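Local coordinates for protein thermophilic dibenzothiophene desulfurization enzyme C (Paenibacillus sp. A11-2, PDB 5XDC) that probably catalyses the FMNH2- and O2-dependent oxidation of dibenzothiophene to its sulfoxide and sulfone, as a flavin monooxygenase built on the acyl-CoA dehydrogenase fold, at residues B[27-32]-B[80-85]; B[34-39]-B[206-211]; B[168-173]-B[187-192]; B[194-199]-B[213-218]. All blocks are in the same frame, centred on the assembly; numbering follows the deposited sequence.

Contacts 1 and 2 both use helix 16-38: its residues 27-32 pack on the end of helix 70-83, and its last turn holds the loop 206-211. Their centres lie 11 Å apart, the D84 OD2 to R35 NH1 salt bridge joins the two contacts, and their segments alternate in the sequence. Contacts 3 and 4 belong to the beta-rich middle domain, their centres 10 Å apart and 21 to 29 Å from the other two; strand 196-198 follows strand 184-190. Contact 1 closes first; contact 2 spans contact 3 and interlocks with contact 4. Contact 2 thus joins the helical N-terminal domain to the middle domain, where M207 and T210 touch bound indole.

Contact 1. Residues B[27-32]-B[80-85]; sequences TFRVTV and IASADA
R29 starts with CG beside its backbone N (chi1 -71°) and then runs extended to NE, which carries the chain across A83 and sets its guanidinium near S82. The closest approach is R29 CG to A83 CB, 3.3 Å. A83 CB also sits over one face of the guanidinium, displaced toward its rim. At the far end R29 NH2 makes a weak hydrogen bond to S82 OG, 3.0 Å long and bent to 129° at the hydrogen. A water in the guanidinium plane adds a second link, accepting from R29 NE and donating to S82 O. S82 OG is also bonded to E79 O, one turn back on its own helix.

On V32, CG2 lies opposite the backbone N while CG1 stands between N and the carbonyl carbon, and the two methyls find different partners. CG1 meets A83 O at 3.6 Å; CG2 runs alongside the D84 carboxylate, 3.4 Å from D84 OD2. The polar work of that carboxylate is done elsewhere: OD2 forms a salt bridge with R35, and OD1 caps the N of L87. F28 closes the other flank, its CB 4.1 Å from D84 CB; I80 CG2 lies at the edge of the F28 ring, 4.0 Å from F28 CE2. L87 and I49 continue the apolar packing around F28.

The arrangement is helix-on-helix packing within the acyl-CoA dehydrogenase N-terminal domain: the small A83 is consistent with the close approach of helix 16-38 to the end of helix 70-83, and D84 serves as the N-cap of helix 85-104.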
loop_
_atom_site.group_PDB
_atom_site.type_symbol
_atom_site.label_atom_id
_atom_site.label_comp_id
_atom_site.label_asym_id
_atom_site.label_seq_id
_atom_site.Cartn_x
_atom_site.Cartn_y
_atom_site.Cartn_z
ATOM N N THR B 27 19.610 -13.325 26.910
ATOM C CA THR B 27 19.112 -13.312 28.280
ATOM C C THR B 27 17.892 -12.407 28.411
ATOM O O THR B 27 16.949 -12.730 29.142
ATOM C CB THR B 27 20.215 -12.883 29.254
ATOM O OG1 THR B 27 20.525 -11.493 29.095
ATOM C CG2 THR B 27 21.483 -13.699 29.034
ATOM N N PHE B 28 17.872 -11.288 27.683
ATOM C CA PHE B 28 16.756 -10.358 27.815
ATOM C C PHE B 28 15.456 -10.968 27.288
ATOM O O PHE B 28 14.377 -10.689 27.835
ATOM C CB PHE B 28 17.060 -9.046 27.072
ATOM C CG PHE B 28 18.244 -8.260 27.618
ATOM C CD1 PHE B 28 18.726 -8.463 28.912
ATOM C CD2 PHE B 28 18.857 -7.296 26.833
ATOM C CE1 PHE B 28 19.801 -7.735 29.387
ATOM C CE2 PHE B 28 19.938 -6.563 27.308
ATOM C CZ PHE B 28 20.408 -6.784 28.589
ATOM N N ARG B 29 15.530 -11.793 26.235
ATOM C CA ARG B 29 14.312 -12.391 25.674
ATOM C C ARG B 29 13.589 -13.272 26.683
ATOM O O ARG B 29 12.364 -13.432 26.598
ATOM C CB ARG B 29 14.626 -13.225 24.433
ATOM C CG ARG B 29 15.002 -12.421 23.241
ATOM C CD ARG B 29 15.004 -13.236 21.934
ATOM N NE ARG B 29 15.575 -12.411 20.870
ATOM C CZ ARG B 29 16.863 -12.380 20.540
ATOM N NH1 ARG B 29 17.736 -13.169 21.158
ATOM N NH2 ARG B 29 17.280 -11.561 19.581
ATOM N N VAL B 30 14.325 -13.861 27.629
ATOM C CA VAL B 30 13.721 -14.784 28.589
ATOM C C VAL B 30 12.696 -14.069 29.459
ATOM O O VAL B 30 11.671 -14.647 29.836
ATOM C CB VAL B 30 14.812 -15.449 29.451
ATOM C CG1 VAL B 30 14.184 -16.360 30.500
ATOM C CG2 VAL B 30 15.792 -16.222 28.579
ATOM N N THR B 31 12.966 -12.814 29.821
ATOM C CA THR B 31 12.185 -12.120 30.828
ATOM C C THR B 31 11.424 -10.905 30.313
ATOM O O THR B 31 10.694 -10.286 31.098
ATOM C CB THR B 31 13.094 -11.651 31.968
ATOM O OG1 THR B 31 14.154 -10.853 31.419
ATOM C CG2 THR B 31 13.660 -12.845 32.730
ATOM N N VAL B 32 11.571 -10.534 29.037
ATOM C CA VAL B 32 11.027 -9.255 28.581
ATOM C C VAL B 32 9.503 -9.226 28.703
ATOM O O VAL B 32 8.916 -8.192 29.040
ATOM C CB VAL B 32 11.492 -8.959 27.138
ATOM C CG1 VAL B 32 11.065 -10.065 26.164
ATOM C CG2 VAL B 32 10.984 -7.587 26.681
ATOM N N ILE B 80 20.074 -5.959 20.325
ATOM C CA ILE B 80 19.436 -5.866 21.634
ATOM C C ILE B 80 17.975 -5.475 21.478
ATOM O O ILE B 80 17.103 -6.014 22.164
ATOM C CB ILE B 80 20.206 -4.884 22.537
ATOM C CG1 ILE B 80 21.579 -5.482 22.863
ATOM C CG2 ILE B 80 19.443 -4.615 23.808
ATOM C CD1 ILE B 80 22.510 -4.566 23.623
ATOM N N ALA B 81 17.691 -4.520 20.592
ATOM C CA ALA B 81 16.317 -4.069 20.417
ATOM C C ALA B 81 15.413 -5.204 19.954
ATOM O O ALA B 81 14.227 -5.217 20.291
ATOM C CB ALA B 81 16.252 -2.928 19.408
ATOM N N SER B 82 15.949 -6.140 19.158
ATOM C CA SER B 82 15.154 -7.263 18.675
ATOM C C SER B 82 14.686 -8.155 19.812
ATOM O O SER B 82 13.672 -8.841 19.662
ATOM C CB SER B 82 15.957 -8.083 17.657
ATOM O OG SER B 82 16.938 -8.901 18.280
ATOM N N ALA B 83 15.406 -8.160 20.933
ATOM C CA ALA B 83 15.054 -8.928 22.121
ATOM C C ALA B 83 14.189 -8.137 23.087
ATOM O O ALA B 83 13.235 -8.679 23.657
ATOM C CB ALA B 83 16.325 -9.376 22.852
ATOM N N ASP B 84 14.528 -6.866 23.292
ATOM C CA ASP B 84 13.853 -6.025 24.275
ATOM C C ASP B 84 13.991 -4.598 23.767
ATOM O O ASP B 84 15.091 -4.036 23.798
ATOM C CB ASP B 84 14.473 -6.200 25.661
ATOM C CG ASP B 84 13.782 -5.376 26.728
ATOM O OD1 ASP B 84 13.414 -4.218 26.447
ATOM O OD2 ASP B 84 13.634 -5.894 27.861
ATOM N N ALA B 85 12.894 -4.027 23.266
ATOM C CA ALA B 85 12.979 -2.722 22.626
ATOM C C ALA B 85 13.338 -1.624 23.612
ATOM O O ALA B 85 13.980 -0.648 23.226
ATOM C CB ALA B 85 11.661 -2.390 21.916
HETATM O O HOH W 1 12.985 -11.393 20.198
#

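Contact 2. Residues B[34-39]-B[206-211]; sequences ERERAG and GMRQTD
R208 grips the end of helix 16-38 through two backbone carbonyls. Its NE donates to E36 O at 2.8 Å, nearly in the guanidinium plane, and NH2 reaches R37 O at 3.0 Å from above that carbonyl's plane. Bent at chi3 (50°), the R208 chain folds its CD against E36 OE1, 3.5 Å away, with carboxylate and guanidinium almost perpendicular. E36 O is shared, since G39 N donates to it as well.

Next to R208, the amide of Q209 works from both ends. NE2 donates to G39 O at 3.1 Å, and OE1 receives a weak bond from R35 NH1, 2.8 Å long but bent. G39, the first residue past the helix, with positive phi, comes near enough for its CA to lie 3.5 Å from R208 O.

Further out, a water donates to E36 OE1 and accepts from R208 N. R380 pairs with E36 OE2, D203 with R208 NH1, and D84 and T31 hold R35; R371 of the second subunit packs on R208. With R208 cut back to an alanine, E36 O and R37 O are likely to lose these donors and D203 its ionic mate.

The loop contains a type I beta turn from M207 to T210. Its middle residues bind the helix end while M207 and T210 line the indole pocket, consistent with the helix end helping to position that wall.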
loop_
_atom_site.group_PDB
_atom_site.type_symbol
_atom_site.label_atom_id
_atom_site.label_comp_id
_atom_site.label_asym_id
_atom_site.label_seq_id
_atom_site.Cartn_x
_atom_site.Cartn_y
_atom_site.Cartn_z
ATOM N N GLU B 34 7.400 -10.541 30.878
ATOM C CA GLU B 34 6.958 -10.194 32.227
ATOM C C GLU B 34 7.474 -8.818 32.652
ATOM O O GLU B 34 6.751 -8.041 33.292
ATOM C CB GLU B 34 7.415 -11.274 33.216
ATOM N N ARG B 35 8.721 -8.489 32.304
ATOM C CA ARG B 35 9.285 -7.214 32.738
ATOM C C ARG B 35 8.563 -6.025 32.122
ATOM O O ARG B 35 8.307 -5.025 32.803
ATOM C CB ARG B 35 10.772 -7.144 32.406
ATOM C CG ARG B 35 11.643 -7.934 33.362
ATOM C CD ARG B 35 13.113 -7.656 33.104
ATOM N NE ARG B 35 13.556 -8.194 31.812
ATOM C CZ ARG B 35 13.730 -7.487 30.697
ATOM N NH1 ARG B 35 13.530 -6.184 30.669
ATOM N NH2 ARG B 35 14.154 -8.096 29.597
ATOM N N GLU B 36 8.251 -6.079 30.833
ATOM C CA GLU B 36 7.726 -4.866 30.218
ATOM C C GLU B 36 6.296 -4.592 30.674
ATOM O O GLU B 36 5.872 -3.434 30.697
ATOM C CB GLU B 36 7.828 -4.940 28.694
ATOM C CG GLU B 36 6.813 -5.794 28.041
ATOM C CD GLU B 36 5.560 -5.033 27.579
ATOM O OE1 GLU B 36 5.613 -3.838 27.166
ATOM O OE2 GLU B 36 4.497 -5.663 27.647
ATOM N N ARG B 37 5.553 -5.627 31.081
ATOM C CA ARG B 37 4.232 -5.396 31.668
ATOM C C ARG B 37 4.318 -4.478 32.876
ATOM O O ARG B 37 3.490 -3.570 33.045
ATOM C CB ARG B 37 3.592 -6.722 32.088
ATOM C CG ARG B 37 3.160 -7.638 30.951
ATOM C CD ARG B 37 2.191 -8.729 31.456
ATOM N NE ARG B 37 2.869 -9.853 32.108
ATOM C CZ ARG B 37 3.014 -11.075 31.591
ATOM N NH1 ARG B 37 2.532 -11.383 30.389
ATOM N NH2 ARG B 37 3.648 -12.011 32.288
ATOM N N ALA B 38 5.312 -4.704 33.734
ATOM C CA ALA B 38 5.452 -3.942 34.963
ATOM C C ALA B 38 5.900 -2.511 34.722
ATOM O O ALA B 38 5.633 -1.645 35.559
ATOM C CB ALA B 38 6.448 -4.640 35.891
ATOM N N GLY B 39 6.594 -2.246 33.613
ATOM C CA GLY B 39 7.148 -0.933 33.401
ATOM C C GLY B 39 8.283 -0.708 34.381
ATOM O O GLY B 39 8.910 -1.654 34.875
ATOM N N GLY B 206 4.078 1.484 24.645
ATOM C CA GLY B 206 5.257 0.675 24.451
ATOM C C GLY B 206 6.485 1.431 24.928
ATOM O O GLY B 206 6.386 2.527 25.473
ATOM N N MET B 207 7.646 0.823 24.697
ATOM C CA MET B 207 8.889 1.332 25.286
ATOM C C MET B 207 8.718 1.544 26.792
ATOM O O MET B 207 9.166 2.537 27.368
ATOM C CB MET B 207 9.336 2.623 24.600
ATOM C CG MET B 207 9.742 2.433 23.128
ATOM S SD MET B 207 11.147 1.282 23.010
ATOM C CE MET B 207 11.644 1.539 21.303
ATOM N N ARG B 208 8.099 0.565 27.442
ATOM C CA ARG B 208 7.580 0.759 28.790
ATOM C C ARG B 208 8.665 0.791 29.861
ATOM O O ARG B 208 8.385 1.250 30.978
ATOM C CB ARG B 208 6.573 -0.345 29.117
ATOM C CG ARG B 208 5.230 -0.147 28.414
ATOM C CD ARG B 208 4.194 -1.170 28.842
ATOM N NE ARG B 208 4.076 -1.291 30.291
ATOM C CZ ARG B 208 3.456 -0.423 31.082
ATOM N NH1 ARG B 208 2.890 0.669 30.590
ATOM N NH2 ARG B 208 3.405 -0.652 32.382
ATOM N N GLN B 209 9.879 0.305 29.573
ATOM C CA GLN B 209 10.969 0.302 30.545
ATOM C C GLN B 209 12.096 1.272 30.181
ATOM O O GLN B 209 13.236 1.089 30.612
ATOM C CB GLN B 209 11.517 -1.117 30.729
ATOM C CG GLN B 209 10.529 -2.036 31.450
ATOM C CD GLN B 209 11.199 -3.228 32.105
ATOM O OE1 GLN B 209 11.779 -4.090 31.430
ATOM N NE2 GLN B 209 11.142 -3.274 33.434
ATOM N N THR B 210 11.782 2.334 29.441
ATOM C CA THR B 210 12.785 3.320 29.060
ATOM C C THR B 210 12.853 4.499 30.022
ATOM O O THR B 210 13.672 5.398 29.809
ATOM C CB THR B 210 12.532 3.847 27.642
ATOM O OG1 THR B 210 11.268 4.522 27.569
ATOM C CG2 THR B 210 12.596 2.693 26.626
ATOM N N ASP B 211 12.018 4.526 31.059
ATOM C CA ASP B 211 11.971 5.632 32.021
ATOM C C ASP B 211 12.073 6.999 31.346
ATOM O O ASP B 211 12.926 7.836 31.663
ATOM C CB ASP B 211 13.047 5.450 33.074
ATOM C CG ASP B 211 12.546 4.650 34.252
ATOM O OD1 ASP B 211 11.677 5.168 34.997
ATOM O OD2 ASP B 211 13.015 3.526 34.408
HETATM O O HOH W 2 7.487 -2.111 26.179
#

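Contact 3. Residues B[168-173]-B[187-192]; sequences LLVFAV and ALIPSD
V170 and I189 meet at a slant on one face of the strand pair, V170 CG2 lying 3.9 Å from I189 CG1. V170 CG2 sits beside its own backbone N, which turns this methyl toward the neighbouring strand. On I189 it is CG1 that stands between N and the carbonyl carbon (chi1 66°), so that the CG1-CD1 arm reaches V170 CG2 with both of its carbons. L168 shares this face and extends beyond the strand pairing: its CG and CD1 both rest against S191 CB, each at 4.0 Å. S191 itself is tied by OG to A165 O.

The two strands form a beta hairpin of the middle domain's mixed sheet, antiparallel but strongly twisted, with 128° between their directions. L168 with I189 and V170 with A187 are hydrogen-bonded pairs, each closed by a reciprocal pair of bonds. L168 N reaches I189 O and V170 N reaches A187 O at 2.8 Å, both nearly straight. Between them L169 and L188 make a non-hydrogen-bonded pair, supported by two CA-H...O contacts: L169 CA meets A187 O, and L188 CA meets L168 O.

The leucines of that middle pair occupy the other face and touch the opposite backbone more closely than each other. L169 CD1 approaches A187 O at 3.6 Å, while L188 CD1 lies 3.7 Å from L168 O; between the side chains, L169 CB and L188 CD1 are 4.4 Å apart. Helix 85-104 packs on this face, with N97 and Y100 against L169 and V101 against L188. On the face of V170 and I189, V220 and V222 touch I189.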
loop_
_atom_site.group_PDB
_atom_site.type_symbol
_atom_site.label_atom_id
_atom_site.label_comp_id
_atom_site.label_asym_id
_atom_site.label_seq_id
_atom_site.Cartn_x
_atom_site.Cartn_y
_atom_site.Cartn_z
ATOM N N LEU B 168 23.556 12.578 33.585
ATOM C CA LEU B 168 22.499 13.093 32.727
ATOM C C LEU B 168 23.061 14.151 31.788
ATOM O O LEU B 168 23.739 15.091 32.224
ATOM C CB LEU B 168 21.362 13.714 33.545
ATOM C CG LEU B 168 20.612 12.780 34.477
ATOM C CD1 LEU B 168 19.640 13.566 35.356
ATOM C CD2 LEU B 168 19.870 11.742 33.670
ATOM N N LEU B 169 22.754 14.014 30.505
ATOM C CA LEU B 169 22.970 15.073 29.539
ATOM C C LEU B 169 21.792 16.035 29.613
ATOM O O LEU B 169 20.666 15.676 29.252
ATOM C CB LEU B 169 23.122 14.468 28.144
ATOM C CG LEU B 169 23.330 15.443 26.996
ATOM C CD1 LEU B 169 24.644 16.241 27.173
ATOM C CD2 LEU B 169 23.311 14.707 25.645
ATOM N N VAL B 170 22.041 17.258 30.070
ATOM C CA VAL B 170 20.981 18.210 30.399
ATOM C C VAL B 170 21.062 19.389 29.441
ATOM O O VAL B 170 22.157 19.817 29.054
ATOM C CB VAL B 170 21.089 18.673 31.871
ATOM C CG1 VAL B 170 20.053 19.718 32.181
ATOM C CG2 VAL B 170 20.936 17.500 32.817
ATOM N N PHE B 171 19.893 19.901 29.044
ATOM C CA PHE B 171 19.773 21.070 28.184
ATOM C C PHE B 171 18.888 22.111 28.848
ATOM O O PHE B 171 17.862 21.770 29.444
ATOM C CB PHE B 171 19.178 20.694 26.834
ATOM C CG PHE B 171 20.070 19.820 26.005
ATOM C CD1 PHE B 171 20.092 18.456 26.195
ATOM C CD2 PHE B 171 20.870 20.366 25.025
ATOM C CE1 PHE B 171 20.918 17.648 25.430
ATOM C CE2 PHE B 171 21.698 19.551 24.262
ATOM C CZ PHE B 171 21.706 18.199 24.464
ATOM N N ALA B 172 19.274 23.380 28.718
ATOM C CA ALA B 172 18.504 24.486 29.277
ATOM C C ALA B 172 18.732 25.722 28.425
ATOM O O ALA B 172 19.666 25.782 27.621
ATOM C CB ALA B 172 18.887 24.760 30.736
ATOM N N VAL B 173 17.858 26.717 28.596
ATOM C CA VAL B 173 17.962 27.985 27.876
ATOM C C VAL B 173 18.339 29.080 28.860
ATOM O O VAL B 173 17.746 29.184 29.940
ATOM C CB VAL B 173 16.659 28.353 27.150
ATOM C CG1 VAL B 173 16.484 27.456 25.952
ATOM C CG2 VAL B 173 15.469 28.252 28.098
ATOM N N ALA B 187 25.072 20.335 29.433
ATOM C CA ALA B 187 26.009 19.924 30.468
ATOM C C ALA B 187 25.827 18.443 30.744
ATOM O O ALA B 187 24.794 17.848 30.421
ATOM C CB ALA B 187 25.822 20.733 31.758
ATOM N N LEU B 188 26.848 17.852 31.361
ATOM C CA LEU B 188 26.821 16.453 31.774
ATOM C C LEU B 188 27.025 16.430 33.283
ATOM O O LEU B 188 28.111 16.790 33.762
ATOM C CB LEU B 188 27.906 15.645 31.058
ATOM C CG LEU B 188 27.835 14.139 31.267
ATOM C CD1 LEU B 188 26.683 13.535 30.512
ATOM C CD2 LEU B 188 29.112 13.459 30.830
ATOM N N ILE B 189 25.991 16.032 34.028
ATOM C CA ILE B 189 26.003 16.201 35.482
ATOM C C ILE B 189 25.586 14.903 36.156
ATOM O O ILE B 189 24.878 14.064 35.567
ATOM C CB ILE B 189 25.094 17.372 35.931
ATOM C CG1 ILE B 189 23.613 17.079 35.648
ATOM C CG2 ILE B 189 25.531 18.647 35.276
ATOM C CD1 ILE B 189 22.663 18.036 36.344
ATOM N N PRO B 190 26.003 14.703 37.408
ATOM C CA PRO B 190 25.506 13.555 38.180
ATOM C C PRO B 190 23.999 13.633 38.367
ATOM O O PRO B 190 23.433 14.712 38.542
ATOM C CB PRO B 190 26.244 13.677 39.523
ATOM C CG PRO B 190 27.365 14.604 39.292
ATOM C CD PRO B 190 26.952 15.521 38.190
ATOM N N SER B 191 23.349 12.467 38.344
ATOM C CA SER B 191 21.908 12.436 38.526
ATOM C C SER B 191 21.500 12.687 39.973
ATOM O O SER B 191 20.332 12.988 40.223
ATOM C CB SER B 191 21.333 11.099 38.048
ATOM O OG SER B 191 21.906 10.010 38.746
ATOM N N ASP B 192 22.422 12.574 40.928
ATOM C CA ASP B 192 22.129 12.906 42.318
ATOM C C ASP B 192 22.666 14.279 42.721
ATOM O O ASP B 192 22.776 14.570 43.916
ATOM C CB ASP B 192 22.669 11.822 43.254
ATOM C CG ASP B 192 24.175 11.652 43.169
ATOM O OD1 ASP B 192 24.842 12.348 42.370
ATOM O OD2 ASP B 192 24.701 10.804 43.917
#

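Contact 4. Residues B[194-199]-B[213-218]; sequences AGVQVN and GSVTFS
The amide of N199 has two hydroxyls at its edge, near its plane, both reached from one nitrogen. ND2 donates to T216 OG1 at 2.9 Å, almost straight (174°), and to S214 OG, also at 2.9 Å. With both of its N-H bonds used, the amide is fixed in rotation. N199 CG lies beside the backbone N (chi1 -69°), which carries ND2 across to the neighbouring strand, and N199 N itself donates to S214 O. Each hydroxyl has a further partner: D201 for S214 OG and T155 for T216 OG1. Trimming N199 to an alanine is likely to cost both hydroxyls this common donor, though the backbone bond would remain. The F217 ring meets V196 CG2 obliquely, 4.2 Å from F217 CD2, the side chains running in the same direction.

In a three-stranded sheet with strand 155-156, strands 196-198 and 215-217 are antiparallel neighbours. Between these two, Q197 and T216 form the hydrogen-bonded pair, with T216 N to Q197 O at 2.8 Å. V196 and V198 oppose F217 and V215 in non-hydrogen-bonded pairs. On that apolar face V196 CG1 touches V215 CG1 at 4.0 Å, and F217 packs on V170 of strand 167-174.

At the other end S218 N donates to G195 O at 2.8 Å, and a water joins that oxygen to S218 OG. A side chain on G195 would clash with S218 O.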
loop_
_atom_site.group_PDB
_atom_site.type_symbol
_atom_site.label_atom_id
_atom_site.label_comp_id
_atom_site.label_asym_id
_atom_site.label_seq_id
_atom_site.Cartn_x
_atom_site.Cartn_y
_atom_site.Cartn_z
ATOM N N ALA B 194 22.387 17.906 43.852
ATOM C CA ALA B 194 21.328 18.519 44.657
ATOM C C ALA B 194 20.336 19.259 43.775
ATOM O O ALA B 194 20.717 20.056 42.915
ATOM C CB ALA B 194 21.927 19.486 45.683
ATOM N N GLY B 195 19.045 18.992 43.993
ATOM C CA GLY B 195 17.996 19.652 43.254
ATOM C C GLY B 195 17.457 18.858 42.081
ATOM O O GLY B 195 16.437 19.256 41.508
ATOM N N VAL B 196 18.114 17.769 41.702
ATOM C CA VAL B 196 17.646 16.924 40.604
ATOM C C VAL B 196 16.665 15.901 41.161
ATOM O O VAL B 196 16.999 15.133 42.070
ATOM C CB VAL B 196 18.814 16.227 39.895
ATOM C CG1 VAL B 196 18.283 15.238 38.834
ATOM C CG2 VAL B 196 19.730 17.261 39.240
ATOM N N GLN B 197 15.457 15.865 40.598
ATOM C CA GLN B 197 14.467 14.866 40.989
ATOM C C GLN B 197 14.000 14.141 39.737
ATOM O O GLN B 197 13.370 14.750 38.866
ATOM C CB GLN B 197 13.283 15.501 41.725
ATOM C CG GLN B 197 12.195 14.507 42.123
ATOM C CD GLN B 197 12.685 13.453 43.094
ATOM O OE1 GLN B 197 13.193 13.770 44.176
ATOM N NE2 GLN B 197 12.532 12.183 42.716
ATOM N N VAL B 198 14.341 12.861 39.644
ATOM C CA VAL B 198 13.846 11.993 38.578
ATOM C C VAL B 198 12.458 11.532 38.992
ATOM O O VAL B 198 12.303 10.896 40.035
ATOM C CB VAL B 198 14.785 10.803 38.354
ATOM C CG1 VAL B 198 14.237 9.880 37.270
ATOM C CG2 VAL B 198 16.177 11.301 37.999
ATOM N N ASN B 199 11.444 11.851 38.186
ATOM C CA ASN B 199 10.077 11.730 38.689
ATOM C C ASN B 199 9.438 10.357 38.501
ATOM O O ASN B 199 8.446 10.069 39.179
ATOM C CB ASN B 199 9.191 12.792 38.047
ATOM C CG ASN B 199 9.540 14.181 38.521
ATOM O OD1 ASN B 199 9.765 14.398 39.714
ATOM N ND2 ASN B 199 9.623 15.120 37.595
ATOM N N GLY B 213 9.935 9.443 31.486
ATOM C CA GLY B 213 9.201 10.481 32.165
ATOM C C GLY B 213 9.978 11.769 32.352
ATOM O O GLY B 213 10.902 12.065 31.591
ATOM N N SER B 214 9.612 12.545 33.366
ATOM C CA SER B 214 10.140 13.886 33.526
ATOM C C SER B 214 11.226 13.929 34.603
ATOM O O SER B 214 11.374 13.021 35.425
ATOM C CB SER B 214 9.019 14.875 33.858
ATOM O OG SER B 214 8.383 14.528 35.061
ATOM N N VAL B 215 12.004 15.002 34.551
ATOM C CA VAL B 215 13.018 15.317 35.551
ATOM C C VAL B 215 12.792 16.757 35.967
ATOM O O VAL B 215 12.664 17.641 35.112
ATOM C CB VAL B 215 14.450 15.135 35.013
ATOM C CG1 VAL B 215 15.484 15.644 36.035
ATOM C CG2 VAL B 215 14.709 13.682 34.676
ATOM N N THR B 216 12.739 16.997 37.275
ATOM C CA THR B 216 12.508 18.325 37.809
ATOM C C THR B 216 13.815 18.847 38.378
ATOM O O THR B 216 14.459 18.158 39.179
ATOM C CB THR B 216 11.428 18.316 38.896
ATOM O OG1 THR B 216 10.175 17.909 38.313
ATOM C CG2 THR B 216 11.265 19.715 39.487
ATOM N N PHE B 217 14.213 20.030 37.925
ATOM C CA PHE B 217 15.417 20.705 38.404
ATOM C C PHE B 217 14.988 21.831 39.335
ATOM O O PHE B 217 14.321 22.775 38.897
ATOM C CB PHE B 217 16.233 21.268 37.238
ATOM C CG PHE B 217 16.689 20.226 36.249
ATOM C CD1 PHE B 217 15.854 19.804 35.236
ATOM C CD2 PHE B 217 17.956 19.670 36.339
ATOM C CE1 PHE B 217 16.270 18.847 34.330
ATOM C CE2 PHE B 217 18.378 18.702 35.433
ATOM C CZ PHE B 217 17.532 18.291 34.434
ATOM N N SER B 218 15.372 21.733 40.606
ATOM C CA SER B 218 15.094 22.776 41.591
ATOM C C SER B 218 16.407 23.403 42.054
ATOM O O SER B 218 17.071 22.868 42.939
ATOM C CB SER B 218 14.328 22.191 42.770
ATOM O OG SER B 218 13.061 21.743 42.348
HETATM O O HOH W 3 13.710 18.917 42.051
#